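Local coordinates for Mutt/nudix family protein (Deinococcus radiodurans, PDB 2W4E) that probably hydrolyses ADP-ribose as a magnesium-dependent Nudix pyrophosphatase, represented here by its N-terminally truncated chain carrying the Nudix domain, at residues Y27-R30 against A31-E35; R53-L56 against E57-G61. All coordinates share one frame; numbering follows the deposited sequence.

Contact 1: residues Y27-R30 against A31-E35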
loop_
_atom_site.group_PDB
_atom_site.type_symbol
_atom_site.label_atom_id
_atom_site.label_comp_id
_atom_site.label_asym_id
_atom_site.label_seq_id
_atom_site.Cartn_x
_atom_site.Cartn_y
_atom_site.Cartn_z
ATOM N N TYR A 27 -19.969 0.467 -0.081
ATOM C CA TYR A 27 -20.912 0.780 -1.147
ATOM C C TYR A 27 -20.350 0.718 -2.574
ATOM O O TYR A 27 -21.041 0.240 -3.501
ATOM C CB TYR A 27 -21.563 2.138 -0.864
ATOM C CG TYR A 27 -22.632 2.528 -1.848
ATOM C CD1 TYR A 27 -23.939 2.037 -1.719
ATOM C CD2 TYR A 27 -22.347 3.416 -2.887
ATOM C CE1 TYR A 27 -24.945 2.427 -2.626
ATOM C CE2 TYR A 27 -23.332 3.816 -3.781
ATOM C CZ TYR A 27 -24.621 3.309 -3.652
ATOM O OH TYR A 27 -25.576 3.707 -4.555
ATOM N N PRO A 28 -19.101 1.175 -2.785
ATOM C CA PRO A 28 -18.684 1.033 -4.168
ATOM C C PRO A 28 -18.523 -0.417 -4.636
ATOM O O PRO A 28 -18.432 -0.652 -5.848
ATOM C CB PRO A 28 -17.328 1.781 -4.214
ATOM C CG PRO A 28 -17.492 2.831 -3.086
ATOM C CD PRO A 28 -18.169 2.024 -2.013
ATOM N N LEU A 29 -18.478 -1.362 -3.693
ATOM C CA LEU A 29 -18.388 -2.786 -4.048
ATOM C C LEU A 29 -19.758 -3.483 -4.033
ATOM O O LEU A 29 -19.883 -4.528 -4.638
ATOM C CB LEU A 29 -17.435 -3.550 -3.101
ATOM C CG LEU A 29 -16.019 -3.037 -2.817
ATOM C CD1 LEU A 29 -15.120 -4.139 -2.074
ATOM C CD2 LEU A 29 -15.327 -2.532 -4.081
ATOM N N ARG A 30 -20.750 -2.886 -3.360
ATOM C CA ARG A 30 -21.989 -3.561 -2.872
ATOM C C ARG A 30 -21.647 -4.875 -2.202
ATOM O O ARG A 30 -22.338 -5.872 -2.384
ATOM C CB ARG A 30 -22.995 -3.828 -4.002
ATOM C CG ARG A 30 -23.448 -2.574 -4.700
ATOM C CD ARG A 30 -24.147 -1.619 -3.756
ATOM N NE ARG A 30 -24.467 -0.374 -4.481
ATOM C CZ ARG A 30 -25.580 -0.166 -5.180
ATOM N NH1 ARG A 30 -26.515 -1.107 -5.258
ATOM N NH2 ARG A 30 -25.772 1.002 -5.795
ATOM N N ALA A 31 -20.547 -4.890 -1.474
ATOM C CA ALA A 31 -20.087 -6.120 -0.819
ATOM C C ALA A 31 -19.191 -5.719 0.330
ATOM O O ALA A 31 -18.751 -4.552 0.412
ATOM C CB ALA A 31 -19.319 -6.967 -1.757
ATOM N N THR A 32 -18.906 -6.678 1.193
ATOM C CA THR A 32 -17.959 -6.475 2.292
ATOM C C THR A 32 -16.540 -6.759 1.796
ATOM O O THR A 32 -16.320 -7.393 0.720
ATOM C CB THR A 32 -18.315 -7.343 3.533
ATOM O OG1 THR A 32 -18.117 -8.732 3.246
ATOM C CG2 THR A 32 -19.765 -7.113 3.957
ATOM N N ILE A 33 -15.566 -6.269 2.547
ATOM C CA ILE A 33 -14.167 -6.497 2.224
ATOM C C ILE A 33 -13.367 -6.499 3.530
ATOM O O ILE A 33 -13.705 -5.774 4.471
ATOM C CB ILE A 33 -13.622 -5.469 1.171
ATOM C CG1 ILE A 33 -12.124 -5.697 0.896
ATOM C CG2 ILE A 33 -13.935 -4.021 1.596
ATOM C CD1 ILE A 33 -11.542 -5.012 -0.353
ATOM N N THR A 34 -12.349 -7.356 3.576
ATOM C CA THR A 34 -11.466 -7.515 4.731
ATOM C C THR A 34 -10.532 -6.297 4.834
ATOM O O THR A 34 -9.801 -5.958 3.861
ATOM C CB THR A 34 -10.616 -8.810 4.591
ATOM O OG1 THR A 34 -11.506 -9.914 4.492
ATOM C CG2 THR A 34 -9.776 -9.034 5.834
ATOM N N GLU A 35 -10.585 -5.638 5.985
ATOM C CA GLU A 35 -9.802 -4.435 6.245
ATOM C C GLU A 35 -9.198 -4.482 7.645
ATOM O O GLU A 35 -9.671 -5.233 8.518
ATOM C CB GLU A 35 -10.693 -3.195 6.153
ATOM C CG GLU A 35 -11.345 -3.008 4.778
ATOM C CD GLU A 35 -12.306 -1.840 4.751
ATOM O OE1 GLU A 35 -12.914 -1.534 5.809
ATOM O OE2 GLU A 35 -12.450 -1.225 3.681
#

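Contact 2: residues R53-L56 against E57-G61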
loop_
_atom_site.group_PDB
_atom_site.type_symbol
_atom_site.label_atom_id
_atom_site.label_comp_id
_atom_site.label_asym_id
_atom_site.label_seq_id
_atom_site.Cartn_x
_atom_site.Cartn_y
_atom_site.Cartn_z
ATOM N N ARG A 53 -9.146 5.840 19.993
ATOM C CA ARG A 53 -10.568 6.017 19.849
ATOM C C ARG A 53 -11.167 5.050 18.823
ATOM O O ARG A 53 -12.155 4.353 19.089
ATOM C CB ARG A 53 -10.922 7.487 19.471
ATOM C CG ARG A 53 -12.421 7.629 19.379
ATOM C CD ARG A 53 -13.010 8.931 18.837
ATOM N NE ARG A 53 -12.159 9.576 17.852
ATOM C CZ ARG A 53 -12.157 9.290 16.560
ATOM N NH1 ARG A 53 -12.967 8.341 16.080
ATOM N NH2 ARG A 53 -11.339 9.949 15.749
ATOM N N GLU A 54 -10.547 5.001 17.655
ATOM C CA GLU A 54 -10.973 4.155 16.566
ATOM C C GLU A 54 -10.898 2.675 16.918
ATOM O O GLU A 54 -11.834 1.876 16.606
ATOM C CB GLU A 54 -10.053 4.436 15.358
ATOM C CG GLU A 54 -10.691 4.149 14.003
ATOM C CD GLU A 54 -12.047 4.843 13.829
ATOM O OE1 GLU A 54 -12.116 6.086 13.796
ATOM O OE2 GLU A 54 -13.045 4.133 13.727
ATOM N N LEU A 55 -9.770 2.292 17.524
ATOM C CA LEU A 55 -9.606 0.903 17.990
ATOM C C LEU A 55 -10.712 0.526 18.993
ATOM O O LEU A 55 -11.340 -0.532 18.894
ATOM C CB LEU A 55 -8.213 0.707 18.625
ATOM C CG LEU A 55 -7.919 -0.747 19.070
ATOM C CD1 LEU A 55 -7.876 -1.741 17.898
ATOM C CD2 LEU A 55 -6.568 -0.757 19.772
ATOM N N LEU A 56 -10.972 1.416 19.937
ATOM C CA LEU A 56 -12.084 1.210 20.883
ATOM C C LEU A 56 -13.468 1.113 20.193
ATOM O O LEU A 56 -14.188 0.125 20.367
ATOM C CB LEU A 56 -12.070 2.296 21.942
ATOM C CG LEU A 56 -13.006 2.137 23.159
ATOM C CD1 LEU A 56 -12.829 0.769 23.861
ATOM C CD2 LEU A 56 -12.791 3.313 24.125
ATOM N N GLU A 57 -13.799 2.118 19.377
ATOM C CA GLU A 57 -15.099 2.205 18.729
ATOM C C GLU A 57 -15.361 1.110 17.691
ATOM O O GLU A 57 -16.470 0.561 17.632
ATOM C CB GLU A 57 -15.304 3.599 18.108
ATOM C CG GLU A 57 -15.168 4.719 19.107
ATOM C CD GLU A 57 -15.410 6.133 18.503
ATOM O OE1 GLU A 57 -15.768 7.025 19.303
ATOM O OE2 GLU A 57 -15.235 6.359 17.272
ATOM N N GLU A 58 -14.363 0.750 16.887
ATOM C CA GLU A 58 -14.612 -0.199 15.803
ATOM C C GLU A 58 -14.586 -1.660 16.230
ATOM O O GLU A 58 -15.347 -2.441 15.686
ATOM C CB GLU A 58 -13.660 0.001 14.597
ATOM C CG GLU A 58 -14.219 0.925 13.546
ATOM C CD GLU A 58 -13.607 0.703 12.166
ATOM O OE1 GLU A 58 -14.322 0.902 11.160
ATOM O OE2 GLU A 58 -12.419 0.341 12.076
ATOM N N VAL A 59 -13.702 -2.048 17.151
ATOM C CA VAL A 59 -13.560 -3.466 17.497
ATOM C C VAL A 59 -13.586 -3.733 18.996
ATOM O O VAL A 59 -13.405 -4.878 19.418
ATOM C CB VAL A 59 -12.248 -4.121 16.933
ATOM C CG1 VAL A 59 -12.301 -4.282 15.415
ATOM C CG2 VAL A 59 -10.991 -3.366 17.402
ATOM N N GLY A 60 -13.773 -2.670 19.767
ATOM C CA GLY A 60 -13.815 -2.736 21.240
ATOM C C GLY A 60 -12.442 -3.105 21.772
ATOM O O GLY A 60 -12.329 -3.922 22.673
ATOM N N GLY A 61 -11.401 -2.521 21.194
ATOM C CA GLY A 61 -10.031 -2.961 21.499
ATOM C C GLY A 61 -9.301 -1.910 22.290
ATOM O O GLY A 61 -9.667 -0.746 22.220
#

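Contact 1: residues Y27-R30 against A31-E35
Leu29 reaches out from the turn 27-30 and lays one methyl against Ile33, the third residue of strand 31-35. Its side chain starts beside Ala31, with Leu29 CB 4.1 Å from Ala31 CB. Leu29 CB also stands 3.8 Å from Ala31 N, at the point where the chain straightens. Beyond CG, chi2 of -168° sets CD1 anti to CA, slanting toward the strand, where Leu29 CD1 lies 3.8 Å from Ile33 CB. The same methyl also meets the branched part of that side chain, Leu29 CD1 lying 3.9 Å from Ile33 CG2. The two side chains cross at about a right angle, and the contact is made by Leu29 CD1. This packing sits at the bend of a beta-hairpin that links strand 18-26 to strand 31-35. The backbone there folds as a type I turn, closed by the bond from Arg30 N to Tyr27 O at 3.1 Å, and Arg30 then takes a left-handed conformation, phi 46°, that redirects the chain into the strand. On the exposed side of the turn Arg30 bends back at chi2, -61°, which brings NE over one face of the Tyr27 ring, 3.4 Å above its plane and displaced toward the rim. The Tyr27 carbonyl oxygen lies at the edge of the guanidinium, in its plane. Tyr73 of the second subunit packs on both Leu29 and Ile33, and Pro76 of that subunit packs on Pro28.

Contact 2: residues R53-L56 against E57-G61
The guanidinium of Arg53 has Glu57 OE2 at its edge, in plane, with Arg53 NH1 3.2 Å from Glu57 OE2 in a salt bridge between residues one helical turn apart. The two planes stand 57° apart, and NH1 meets OE2 from above the carboxylate plane. The Arg53 chain runs extended to CD and then bends at chi3 (31°), bringing NH1 to both Glu57 and, by a weak bond, Glu54 OE1, while NE bridges to Glu45. With Arg53 replaced by an alanine, Glu45, Glu54 and Glu57 would probably lose the positive charge they share, and the Glu57 carboxylate would be freer to turn. Residues 53-60 fit the REUXEEXG end of the Nudix box, a motif that in Nudix hydrolases supplies glutamate ligands for the metal, consistent with a magnesium cofactor here. At the helix end Leu55 O receives Gly61 N at 3.0 Å and, weakly, Val59 N, and Gly60 turns the chain with positive phi. Leu55 CD1 touches Val59 CG2 at 3.5 Å. Toward the sheets, Val59 rests on strands 18-26 and 37-40, Leu55 on Pro12 of strand 6-14, and Glu58 OE2 accepts a bond from Ala38 N.

In the fold
From the N terminus, strands 6-14 and 18-26 come first, and contact 1 then closes the short hairpin loop into strand 31-35, an outermost strand, within this chain, of the three-stranded antiparallel sheet. The chain runs on through strand 37-40, which pairs with strand 6-14 in the mixed sheet, before helix 47-59 carries contact 2 and turns into strand 61-62. The two contacts follow in series, neither nesting nor crossing; the centres of contact 1 and contact 2 are about 20 Å apart, and the nearest atoms of contact 1 and contact 2 about 6 Å. Strand 18-26 is common ground, pairing with strand 31-35 and receiving side chains of the helix. Contact 1 faces the second subunit, whereas contact 2 touches no other chain.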